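Local coordinates for OxyA protein (PDB 5HH3) that is a cytochrome P450 monooxygenase that binds heme and probably carries out a phenolic coupling that cyclises the peptide during glycopeptide antibiotic biosynthesis, at residues Asp131-Glu134 / Pro139-Phe142; Ala151-Cys156 / Asp164-Leu169; Val125-Leu130 / Ala366-Thr371; Val278-Thr283 / Ile331-Pro336. One frame throughout, in Å; residues are numbered along the deposited sequence.

How the contacts relate
The four contacts illustrate how a P450 fold is held together away from its iron. Contacts 1 and 3 share helix 112-136, their centres about 9 Å apart, and are joined through Arg-368: its NH2 forms salt bridges with Asp-131 OD1 (2.8 Å) and Glu-134 OE1 (3.0 Å). Contact 2 meets contact 3 where Thr-153 CG2 packs on Val-125 CG2 at 3.6 Å. Contact 4 stands apart, its nearest atoms about 9 Å from contact 3. None lies at the heme site, where Cys-348 is the axial ligand, yet the side chains of Thr-152 in contact 2 and Arg-280 in contact 4 come within about 11 and 10 Å of a bound heme.

Contact 1: Asp131-Glu134 / Pro139-Phe142; sequences DAIE and PVDF
The turn from helix D to helix E of the P450 fold closes on an apolar cluster in which Ile-133, near the end of helix 112-136, meets Val-140 and Phe-142. Val-140 belongs to the short edge strand 140-141 of a three-stranded antiparallel sheet, and Phe-142 starts the next helix. The isoleucine supplies both its branches. Its CG2, anti to the backbone N, reaches the far end of the aromatic ring, 3.9 Å from Phe-142 CZ. The longer branch, with CG1 beside the backbone N at a chi1 of -70°, carries CD1 over one face of the same ring, displaced from the centre toward the rim, while the two side chains cross at about a right angle. Val-140 comes from the strand with both methyls: CG1 and CG2 each lie 4.1 Å from Ile-133 CG2, and CG2 is also 3.9 Å from the carbonyl O of Ile-133. Further cover comes from Trp-397 and from Phe-146 of the following helix, both against Ile-133, and backbone bonds tie Val-140 to Leu-395 in the neighbouring strand. No hydrogen bond passes between the two segments, so three buried apolar side chains join them directly, while Asp-131 and Glu-134 turn to Arg-368.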
loop_
_atom_site.group_PDB
_atom_site.type_symbol
_atom_site.label_atom_id
_atom_site.label_comp_id
_atom_site.label_asym_id
_atom_site.label_seq_id
_atom_site.Cartn_x
_atom_site.Cartn_y
_atom_site.Cartn_z
ATOM N N ASP B 131 -16.630 14.156 -34.855
ATOM C CA ASP B 131 -17.093 15.474 -35.322
ATOM C C ASP B 131 -16.568 16.588 -34.412
ATOM O O ASP B 131 -16.103 17.604 -34.905
ATOM C CB ASP B 131 -18.640 15.557 -35.406
ATOM C CG ASP B 131 -19.230 14.701 -36.531
ATOM O OD1 ASP B 131 -18.454 14.162 -37.341
ATOM O OD2 ASP B 131 -20.475 14.554 -36.606
ATOM N N ALA B 132 -16.657 16.400 -33.093
ATOM C CA ALA B 132 -16.149 17.398 -32.133
ATOM C C ALA B 132 -14.622 17.609 -32.241
ATOM O O ALA B 132 -14.143 18.725 -32.117
ATOM C CB ALA B 132 -16.513 17.000 -30.704
ATOM N N ILE B 133 -13.872 16.530 -32.449
ATOM C CA ILE B 133 -12.412 16.609 -32.646
ATOM C C ILE B 133 -12.123 17.399 -33.917
ATOM O O ILE B 133 -11.309 18.320 -33.912
ATOM C CB ILE B 133 -11.754 15.197 -32.729
ATOM C CG1 ILE B 133 -11.783 14.517 -31.359
ATOM C CG2 ILE B 133 -10.313 15.288 -33.235
ATOM C CD1 ILE B 133 -11.523 13.025 -31.398
ATOM N N GLU B 134 -12.817 17.051 -34.995
ATOM C CA GLU B 134 -12.646 17.748 -36.280
ATOM C C GLU B 134 -12.957 19.249 -36.154
ATOM O O GLU B 134 -12.186 20.085 -36.633
ATOM C CB GLU B 134 -13.478 17.083 -37.391
ATOM C CG GLU B 134 -13.041 17.478 -38.798
ATOM C CD GLU B 134 -13.561 16.568 -39.909
ATOM O OE1 GLU B 134 -14.466 15.726 -39.699
ATOM O OE2 GLU B 134 -13.046 16.715 -41.034
ATOM N N PRO B 139 -3.655 20.854 -33.527
ATOM C CA PRO B 139 -3.495 19.546 -32.877
ATOM C C PRO B 139 -4.474 19.347 -31.709
ATOM O O PRO B 139 -4.763 20.302 -30.991
ATOM C CB PRO B 139 -2.050 19.597 -32.376
ATOM C CG PRO B 139 -1.826 21.030 -32.076
ATOM C CD PRO B 139 -2.605 21.806 -33.118
ATOM N N VAL B 140 -4.978 18.125 -31.537
ATOM C CA VAL B 140 -5.969 17.798 -30.494
ATOM C C VAL B 140 -5.408 16.716 -29.552
ATOM O O VAL B 140 -4.775 15.763 -30.006
ATOM C CB VAL B 140 -7.300 17.293 -31.102
ATOM C CG1 VAL B 140 -8.301 16.907 -30.013
ATOM C CG2 VAL B 140 -7.939 18.336 -31.996
ATOM N N ASP B 141 -5.683 16.851 -28.254
ATOM C CA ASP B 141 -5.369 15.804 -27.274
ATOM C C ASP B 141 -6.415 14.677 -27.293
ATOM O O ASP B 141 -7.524 14.833 -26.796
ATOM C CB ASP B 141 -5.257 16.401 -25.872
ATOM C CG ASP B 141 -4.618 15.442 -24.864
ATOM O OD1 ASP B 141 -4.464 14.214 -25.118
ATOM O OD2 ASP B 141 -4.281 15.924 -23.772
ATOM N N PHE B 142 -6.032 13.526 -27.830
ATOM C CA PHE B 142 -6.935 12.381 -27.950
ATOM C C PHE B 142 -7.249 11.655 -26.610
ATOM O O PHE B 142 -8.125 10.792 -26.581
ATOM C CB PHE B 142 -6.419 11.390 -29.012
ATOM C CG PHE B 142 -6.869 11.724 -30.416
ATOM C CD1 PHE B 142 -6.632 12.977 -30.955
ATOM C CD2 PHE B 142 -7.549 10.790 -31.192
ATOM C CE1 PHE B 142 -7.030 13.287 -32.242
ATOM C CE2 PHE B 142 -7.968 11.112 -32.477
ATOM C CZ PHE B 142 -7.705 12.355 -33.000
#

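Contact 2: Ala151-Cys156 / Asp164-Leu169; sequences ATTATC and DDQADL
Gln-166 lays its whole side chain against Cys-156, with the amide carbon closest: CD is 3.3 Å from Cys-156 CB, a tight approach for two carbons. The pair joins helices E and F of the P450 fold, helix 142-159 and helix 163-178, whose local segments run at 119° to each other with axes 10.4 Å apart. Beyond the cysteine, the amide oxygen OE1 reaches the preceding turn and sits 3.8 Å from Thr-153 CA. There the glutamine crosses the threonine at about a right angle, and its oxygen also meets the methyl CG2 at 3.9 Å. These are van der Waals contacts, since no hydrogen bond spans the two segments. What fixes the amide comes from the last turn of the first helix and the connection after it: NE2 is hydrogen-bonded to Asp-157 OD1 and Ile-161 O, and two acceptors set the rotation of the group. The hydroxyls of the two threonines nearest the glutamine turn to their own helix, Thr-152 OG1 to Trp-148 O and Thr-153 OG1 to Ser-149 O. An extended chain past CG (chi2 -176°) spans the gap, and Cys-156 SG lies alongside its base, 4.2 Å from both Gln-166 CB and CG.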
loop_
_atom_site.group_PDB
_atom_site.type_symbol
_atom_site.label_atom_id
_atom_site.label_comp_id
_atom_site.label_asym_id
_atom_site.label_seq_id
_atom_site.Cartn_x
_atom_site.Cartn_y
_atom_site.Cartn_z
ATOM N N ALA B 151 -15.574 6.974 -23.964
ATOM C CA ALA B 151 -15.781 6.092 -22.789
ATOM C C ALA B 151 -16.929 6.537 -21.871
ATOM O O ALA B 151 -17.770 5.725 -21.500
ATOM C CB ALA B 151 -14.499 5.923 -21.986
ATOM N N THR B 152 -16.961 7.819 -21.530
ATOM C CA THR B 152 -17.984 8.350 -20.635
ATOM C C THR B 152 -19.387 8.227 -21.222
ATOM O O THR B 152 -20.303 7.776 -20.548
ATOM C CB THR B 152 -17.737 9.825 -20.298
ATOM O OG1 THR B 152 -16.441 9.965 -19.737
ATOM C CG2 THR B 152 -18.755 10.335 -19.291
ATOM N N THR B 153 -19.534 8.651 -22.475
ATOM C CA THR B 153 -20.825 8.646 -23.147
ATOM C C THR B 153 -21.327 7.223 -23.374
ATOM O O THR B 153 -22.457 6.930 -23.031
ATOM C CB THR B 153 -20.775 9.438 -24.465
ATOM O OG1 THR B 153 -20.297 10.746 -24.192
ATOM C CG2 THR B 153 -22.147 9.565 -25.080
ATOM N N ALA B 154 -20.477 6.345 -23.902
ATOM C CA ALA B 154 -20.863 4.948 -24.147
ATOM C C ALA B 154 -21.253 4.216 -22.850
ATOM O O ALA B 154 -22.247 3.488 -22.835
ATOM C CB ALA B 154 -19.750 4.190 -24.863
ATOM N N THR B 155 -20.488 4.408 -21.775
ATOM C CA THR B 155 -20.812 3.755 -20.498
ATOM C C THR B 155 -22.085 4.331 -19.871
ATOM O O THR B 155 -22.923 3.568 -19.412
ATOM C CB THR B 155 -19.662 3.779 -19.459
ATOM O OG1 THR B 155 -19.260 5.127 -19.165
ATOM C CG2 THR B 155 -18.491 3.000 -19.951
ATOM N N CYS B 156 -22.235 5.657 -19.851
ATOM C CA CYS B 156 -23.470 6.276 -19.354
ATOM C C CYS B 156 -24.704 5.895 -20.181
ATOM O O CYS B 156 -25.753 5.630 -19.604
ATOM C CB CYS B 156 -23.358 7.803 -19.243
ATOM S SG CYS B 156 -22.248 8.333 -17.918
ATOM N N ASP B 164 -28.555 14.728 -20.825
ATOM C CA ASP B 164 -28.537 15.962 -20.023
ATOM C C ASP B 164 -27.856 15.809 -18.665
ATOM O O ASP B 164 -27.267 16.767 -18.163
ATOM C CB ASP B 164 -29.967 16.474 -19.804
ATOM C CG ASP B 164 -30.553 17.153 -21.035
ATOM O OD1 ASP B 164 -29.870 17.216 -22.091
ATOM O OD2 ASP B 164 -31.709 17.640 -20.939
ATOM N N ASP B 165 -27.948 14.610 -18.081
ATOM C CA ASP B 165 -27.419 14.336 -16.738
ATOM C C ASP B 165 -25.984 13.854 -16.715
ATOM O O ASP B 165 -25.347 13.924 -15.668
ATOM C CB ASP B 165 -28.283 13.281 -16.031
ATOM C CG ASP B 165 -29.709 13.745 -15.771
ATOM O OD1 ASP B 165 -29.954 14.961 -15.602
ATOM O OD2 ASP B 165 -30.593 12.863 -15.704
ATOM N N GLN B 166 -25.468 13.365 -17.844
ATOM C CA GLN B 166 -24.250 12.544 -17.827
ATOM C C GLN B 166 -23.003 13.285 -17.346
ATOM O O GLN B 166 -22.225 12.734 -16.550
ATOM C CB GLN B 166 -23.969 11.914 -19.207
ATOM C CG GLN B 166 -25.037 10.934 -19.662
ATOM C CD GLN B 166 -24.710 10.251 -20.975
ATOM O OE1 GLN B 166 -23.686 10.519 -21.579
ATOM N NE2 GLN B 166 -25.579 9.348 -21.410
ATOM N N ALA B 167 -22.810 14.511 -17.831
ATOM C CA ALA B 167 -21.616 15.295 -17.495
ATOM C C ALA B 167 -21.501 15.561 -15.987
ATOM O O ALA B 167 -20.428 15.373 -15.407
ATOM C CB ALA B 167 -21.616 16.614 -18.267
ATOM N N ASP B 168 -22.609 15.980 -15.367
ATOM C CA ASP B 168 -22.655 16.282 -13.927
ATOM C C ASP B 168 -22.464 15.024 -13.084
ATOM O O ASP B 168 -21.721 15.044 -12.108
ATOM C CB ASP B 168 -23.979 16.974 -13.533
ATOM C CG ASP B 168 -24.076 18.424 -14.034
ATOM O OD1 ASP B 168 -23.075 18.971 -14.552
ATOM O OD2 ASP B 168 -25.166 19.038 -13.895
ATOM N N LEU B 169 -23.128 13.941 -13.479
ATOM C CA LEU B 169 -23.110 12.694 -12.730
ATOM C C LEU B 169 -21.722 12.050 -12.769
ATOM O O LEU B 169 -21.189 11.661 -11.729
ATOM C CB LEU B 169 -24.172 11.735 -13.273
ATOM C CG LEU B 169 -24.401 10.441 -12.484
ATOM C CD1 LEU B 169 -25.049 10.723 -11.135
ATOM C CD2 LEU B 169 -25.244 9.485 -13.316
#

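Contact 3: Val125-Leu130 / Ala366-Thr371; sequences VVQDSL and AHRFPT
Leu-130 sets its CB over one face of the Arg-368 guanidinium, 3.8 Å above the plane and over the centre of the group, while Gln-127 approaches the same group at its edge. The edge contact is a hydrogen bond: Arg-368 NH1 donates to Gln-127 OE1 over 2.8 Å, with an N-H...O angle of 145°. The oxygen lies almost exactly in the guanidinium plane, but the relation is not mutual, because the donor stands well above the plane of the glutamine carbonyl. The amide and guanidinium planes are accordingly 43° apart. Helix 112-136 and the C-terminal end of helix 351-368, helices D and L of the P450 fold, come together here, and both belong to the helical core shared by the family. Arg-368 leaves its helix with CG anti to the backbone N, and bends at chi2 and chi3 bring the charged end back over Leu-130, the two side chains running antiparallel alongside one another. Its other terminal nitrogen, NH2, is taken by the carboxylates of Asp-131 and Glu-134, which probably help to hold the positive charge in place. Phe-369, the first residue to leave the helix, carries Arg-368 CG over the centre of one ring face. Its CE2 meets Leu-130 CD2 obliquely at 4.1 Å, and the ring also stacks with that of Trp-397.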
loop_
_atom_site.group_PDB
_atom_site.type_symbol
_atom_site.label_atom_id
_atom_site.label_comp_id
_atom_site.label_asym_id
_atom_site.label_seq_id
_atom_site.Cartn_x
_atom_site.Cartn_y
_atom_site.Cartn_z
ATOM N N VAL B 125 -22.091 7.549 -31.007
ATOM C CA VAL B 125 -21.211 8.186 -30.023
ATOM C C VAL B 125 -19.834 8.425 -30.637
ATOM O O VAL B 125 -19.266 9.504 -30.472
ATOM C CB VAL B 125 -21.093 7.375 -28.724
ATOM C CG1 VAL B 125 -19.967 7.912 -27.841
ATOM C CG2 VAL B 125 -22.418 7.410 -27.973
ATOM N N VAL B 126 -19.309 7.422 -31.337
ATOM C CA VAL B 126 -18.026 7.563 -31.997
ATOM C C VAL B 126 -18.053 8.701 -33.049
ATOM O O VAL B 126 -17.160 9.547 -33.061
ATOM C CB VAL B 126 -17.598 6.297 -32.735
ATOM C CG1 VAL B 126 -16.164 6.475 -33.188
ATOM C CG2 VAL B 126 -17.736 5.057 -31.865
ATOM N N GLN B 127 -19.069 8.715 -33.912
ATOM C CA GLN B 127 -19.174 9.766 -34.942
ATOM C C GLN B 127 -19.275 11.163 -34.326
ATOM O O GLN B 127 -18.632 12.083 -34.815
ATOM C CB GLN B 127 -20.350 9.512 -35.903
ATOM C CG GLN B 127 -20.178 8.272 -36.772
ATOM C CD GLN B 127 -18.937 8.329 -37.652
ATOM O OE1 GLN B 127 -18.683 9.328 -38.318
ATOM N NE2 GLN B 127 -18.165 7.260 -37.657
ATOM N N ASP B 128 -20.033 11.305 -33.236
ATOM C CA ASP B 128 -20.150 12.600 -32.529
ATOM C C ASP B 128 -18.803 13.038 -31.937
ATOM O O ASP B 128 -18.392 14.180 -32.093
ATOM C CB ASP B 128 -21.215 12.548 -31.414
ATOM C CG ASP B 128 -22.642 12.431 -31.947
ATOM O OD1 ASP B 128 -22.939 12.962 -33.040
ATOM O OD2 ASP B 128 -23.481 11.804 -31.259
ATOM N N SER B 129 -18.101 12.123 -31.278
ATOM C CA SER B 129 -16.785 12.433 -30.725
ATOM C C SER B 129 -15.804 12.877 -31.826
ATOM O O SER B 129 -15.045 13.829 -31.637
ATOM C CB SER B 129 -16.223 11.234 -29.934
ATOM O OG SER B 129 -17.048 10.978 -28.793
ATOM N N LEU B 130 -15.838 12.195 -32.970
ATOM C CA LEU B 130 -14.955 12.534 -34.107
ATOM C C LEU B 130 -15.332 13.862 -34.773
ATOM O O LEU B 130 -14.446 14.623 -35.178
ATOM C CB LEU B 130 -14.910 11.390 -35.135
ATOM C CG LEU B 130 -14.303 10.072 -34.634
ATOM C CD1 LEU B 130 -14.647 8.913 -35.552
ATOM C CD2 LEU B 130 -12.808 10.175 -34.490
ATOM N N ALA B 366 -9.911 5.343 -37.934
ATOM C CA ALA B 366 -9.096 5.075 -39.130
ATOM C C ALA B 366 -9.733 5.642 -40.405
ATOM O O ALA B 366 -9.031 6.220 -41.215
ATOM C CB ALA B 366 -8.835 3.587 -39.292
ATOM N N HIS B 367 -11.056 5.497 -40.550
ATOM C CA HIS B 367 -11.792 6.086 -41.671
ATOM C C HIS B 367 -11.854 7.608 -41.653
ATOM O O HIS B 367 -11.804 8.239 -42.716
ATOM C CB HIS B 367 -13.227 5.541 -41.774
ATOM C CG HIS B 367 -13.307 4.208 -42.440
ATOM N ND1 HIS B 367 -13.354 3.021 -41.734
ATOM C CD2 HIS B 367 -13.311 3.868 -43.749
ATOM C CE1 HIS B 367 -13.394 2.010 -42.581
ATOM N NE2 HIS B 367 -13.368 2.497 -43.811
ATOM N N ARG B 368 -12.002 8.206 -40.474
ATOM C CA ARG B 368 -12.150 9.660 -40.413
ATOM C C ARG B 368 -10.820 10.378 -40.649
ATOM O O ARG B 368 -10.780 11.404 -41.314
ATOM C CB ARG B 368 -12.746 10.112 -39.078
ATOM C CG ARG B 368 -12.982 11.614 -38.975
ATOM C CD ARG B 368 -14.059 12.092 -39.946
ATOM N NE ARG B 368 -15.349 11.620 -39.463
ATOM C CZ ARG B 368 -16.176 12.307 -38.677
ATOM N NH1 ARG B 368 -17.302 11.736 -38.277
ATOM N NH2 ARG B 368 -15.911 13.552 -38.286
ATOM N N PHE B 369 -9.750 9.855 -40.064
ATOM C CA PHE B 369 -8.460 10.504 -40.103
ATOM C C PHE B 369 -7.412 9.515 -40.593
ATOM O O PHE B 369 -6.575 9.084 -39.820
ATOM C CB PHE B 369 -8.092 11.040 -38.704
ATOM C CG PHE B 369 -9.037 12.105 -38.176
ATOM C CD1 PHE B 369 -9.354 13.221 -38.938
ATOM C CD2 PHE B 369 -9.584 11.999 -36.889
ATOM C CE1 PHE B 369 -10.216 14.200 -38.449
ATOM C CE2 PHE B 369 -10.431 12.976 -36.394
ATOM C CZ PHE B 369 -10.749 14.076 -37.171
ATOM N N PRO B 370 -7.445 9.157 -41.893
ATOM C CA PRO B 370 -6.383 8.286 -42.431
ATOM C C PRO B 370 -4.970 8.893 -42.414
ATOM O O PRO B 370 -4.004 8.147 -42.546
ATOM C CB PRO B 370 -6.845 8.022 -43.876
ATOM C CG PRO B 370 -7.772 9.139 -44.189
ATOM C CD PRO B 370 -8.498 9.392 -42.900
ATOM N N THR B 371 -4.867 10.219 -42.262
ATOM C CA THR B 371 -3.598 10.946 -42.136
ATOM C C THR B 371 -3.171 11.205 -40.679
ATOM O O THR B 371 -2.237 11.989 -40.430
ATOM C CB THR B 371 -3.708 12.313 -42.846
ATOM O OG1 THR B 371 -4.887 12.981 -42.373
ATOM C CG2 THR B 371 -3.808 12.132 -44.357
#

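Contact 4: Val278-Thr283 / Ile331-Pro336; sequences VIRYLT and ITRVRP
Arg-280 reaches out from helix 274-282 until its guanidinium meets that of Arg-333, which comes from the loop that precedes helix 351-368. From CB the chain runs out with CG anti to the backbone N (chi1 -177°) and stays extended at the next bond. CD passes Pro-336 loosely, 4.7 Å from its CB. A bend at chi3 then turns the head group toward the other arginine, where NE lies 4.0 Å from Arg-333 NE. Next along, CZ is 4.1 Å from Arg-333 NH2. At the tip, NH2 comes to 3.4 Å from Arg-333 NH2, two donors with no hydrogen bond between them. The side chains cross at about a right angle, with guanidinium planes 75° apart, so the groups do not stack.

A shared carboxylate probably accounts for the closeness. Glu-277 and Arg-280 form the ExxR pair of helix K, and with Arg-333 they are consistent with the E-R-R triad of the P450 family. Glu-277 OE1 makes a salt bridge with Arg-280 NH2, while its OE2 takes Arg-333 NE, so one anion would offset much of the charge of both arginines. The remaining terminal nitrogen of Arg-280, NH1, is bound to Asp-327 OD1 and to the carbonyl O of Asn-318, which leaves the head group gripped from several directions. Behind its root, the carbonyl O of Arg-280 accepts a 2.7 Å bond from Thr-283 OG1, at the residue where the chain leaves the helix with positive phi.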
loop_
_atom_site.group_PDB
_atom_site.type_symbol
_atom_site.label_atom_id
_atom_site.label_comp_id
_atom_site.label_asym_id
_atom_site.label_seq_id
_atom_site.Cartn_x
_atom_site.Cartn_y
_atom_site.Cartn_z
ATOM N N VAL B 278 -4.765 -6.257 -31.458
ATOM C CA VAL B 278 -4.590 -4.932 -30.867
ATOM C C VAL B 278 -4.637 -5.050 -29.354
ATOM O O VAL B 278 -3.806 -4.472 -28.660
ATOM C CB VAL B 278 -5.652 -3.924 -31.357
ATOM C CG1 VAL B 278 -5.502 -2.571 -30.654
ATOM C CG2 VAL B 278 -5.538 -3.721 -32.852
ATOM N N ILE B 279 -5.617 -5.808 -28.853
ATOM C CA ILE B 279 -5.750 -6.055 -27.415
ATOM C C ILE B 279 -4.532 -6.805 -26.837
ATOM O O ILE B 279 -3.997 -6.404 -25.799
ATOM C CB ILE B 279 -7.064 -6.806 -27.084
ATOM C CG1 ILE B 279 -8.262 -5.875 -27.301
ATOM C CG2 ILE B 279 -7.021 -7.321 -25.653
ATOM C CD1 ILE B 279 -9.620 -6.549 -27.355
ATOM N N ARG B 280 -4.103 -7.867 -27.502
ATOM C CA ARG B 280 -2.896 -8.610 -27.088
ATOM C C ARG B 280 -1.669 -7.707 -26.965
ATOM O O ARG B 280 -0.963 -7.735 -25.958
ATOM C CB ARG B 280 -2.546 -9.732 -28.077
ATOM C CG ARG B 280 -1.344 -10.588 -27.643
ATOM C CD ARG B 280 -0.733 -11.367 -28.794
ATOM N NE ARG B 280 -0.080 -10.492 -29.771
ATOM C CZ ARG B 280 1.166 -10.020 -29.693
ATOM N NH1 ARG B 280 1.963 -10.307 -28.667
ATOM N NH2 ARG B 280 1.628 -9.242 -30.666
ATOM N N TYR B 281 -1.411 -6.939 -28.013
ATOM C CA TYR B 281 -0.212 -6.101 -28.079
ATOM C C TYR B 281 -0.250 -4.998 -27.034
ATOM O O TYR B 281 0.734 -4.792 -26.346
ATOM C CB TYR B 281 -0.043 -5.509 -29.473
ATOM C CG TYR B 281 1.255 -4.756 -29.673
ATOM C CD1 TYR B 281 2.461 -5.434 -29.777
ATOM C CD2 TYR B 281 1.271 -3.371 -29.738
ATOM C CE1 TYR B 281 3.661 -4.750 -29.966
ATOM C CE2 TYR B 281 2.450 -2.678 -29.922
ATOM C CZ TYR B 281 3.639 -3.375 -30.045
ATOM O OH TYR B 281 4.790 -2.691 -30.239
ATOM N N LEU B 282 -1.384 -4.317 -26.894
ATOM C CA LEU B 282 -1.476 -3.189 -25.963
ATOM C C LEU B 282 -1.543 -3.584 -24.483
ATOM O O LEU B 282 -0.928 -2.911 -23.647
ATOM C CB LEU B 282 -2.669 -2.281 -26.294
ATOM C CG LEU B 282 -2.598 -1.513 -27.615
ATOM C CD1 LEU B 282 -3.816 -0.611 -27.752
ATOM C CD2 LEU B 282 -1.314 -0.705 -27.708
ATOM N N THR B 283 -2.326 -4.621 -24.180
ATOM C CA THR B 283 -2.537 -5.125 -22.799
ATOM C C THR B 283 -2.575 -3.997 -21.765
ATOM O O THR B 283 -1.649 -3.852 -20.954
ATOM C CB THR B 283 -1.470 -6.199 -22.417
ATOM O OG1 THR B 283 -1.513 -7.256 -23.387
ATOM C CG2 THR B 283 -1.745 -6.781 -21.025
ATOM N N ILE B 331 -1.352 -7.065 -37.465
ATOM C CA ILE B 331 -2.795 -7.059 -37.556
ATOM C C ILE B 331 -3.391 -8.249 -38.348
ATOM O O ILE B 331 -4.587 -8.517 -38.225
ATOM C CB ILE B 331 -3.265 -5.697 -38.132
ATOM C CG1 ILE B 331 -4.712 -5.409 -37.744
ATOM C CG2 ILE B 331 -3.050 -5.620 -39.640
ATOM C CD1 ILE B 331 -5.021 -3.929 -37.764
ATOM N N THR B 332 -2.572 -8.949 -39.141
ATOM C CA THR B 332 -3.007 -10.134 -39.910
ATOM C C THR B 332 -2.769 -11.473 -39.184
ATOM O O THR B 332 -3.059 -12.526 -39.749
ATOM C CB THR B 332 -2.274 -10.237 -41.272
ATOM O OG1 THR B 332 -0.907 -10.591 -41.046
ATOM C CG2 THR B 332 -2.330 -8.917 -42.067
ATOM N N ARG B 333 -2.219 -11.450 -37.972
ATOM C CA ARG B 333 -1.991 -12.680 -37.203
ATOM C C ARG B 333 -3.294 -13.482 -37.072
ATOM O O ARG B 333 -4.321 -12.951 -36.653
ATOM C CB ARG B 333 -1.427 -12.372 -35.812
ATOM C CG ARG B 333 -0.967 -13.596 -35.018
ATOM C CD ARG B 333 -0.752 -13.278 -33.533
ATOM N NE ARG B 333 0.113 -12.116 -33.393
ATOM C CZ ARG B 333 1.424 -12.113 -33.632
ATOM N NH1 ARG B 333 2.086 -13.232 -33.956
ATOM N NH2 ARG B 333 2.093 -10.971 -33.524
ATOM N N VAL B 334 -3.228 -14.756 -37.452
ATOM C CA VAL B 334 -4.364 -15.666 -37.379
ATOM C C VAL B 334 -4.624 -16.052 -35.918
ATOM O O VAL B 334 -3.715 -16.497 -35.220
ATOM C CB VAL B 334 -4.115 -16.907 -38.264
ATOM C CG1 VAL B 334 -5.161 -17.991 -38.023
ATOM C CG2 VAL B 334 -4.109 -16.482 -39.730
ATOM N N ARG B 335 -5.865 -15.841 -35.475
ATOM C CA ARG B 335 -6.330 -16.168 -34.124
ATOM C C ARG B 335 -5.350 -15.792 -32.994
ATOM O O ARG B 335 -4.836 -16.669 -32.295
ATOM C CB ARG B 335 -6.768 -17.652 -34.054
ATOM C CG ARG B 335 -8.074 -17.907 -34.803
ATOM C CD ARG B 335 -8.545 -19.358 -34.697
ATOM N NE ARG B 335 -7.600 -20.280 -35.342
ATOM C CZ ARG B 335 -7.517 -20.531 -36.653
ATOM N NH1 ARG B 335 -8.344 -19.964 -37.537
ATOM N NH2 ARG B 335 -6.590 -21.377 -37.090
ATOM N N PRO B 336 -5.092 -14.480 -32.810
ATOM C CA PRO B 336 -4.192 -14.064 -31.731
ATOM C C PRO B 336 -4.705 -14.495 -30.350
ATOM O O PRO B 336 -5.902 -14.399 -30.085
ATOM C CB PRO B 336 -4.179 -12.524 -31.838
ATOM C CG PRO B 336 -4.769 -12.194 -33.165
ATOM C CD PRO B 336 -5.690 -13.320 -33.502
#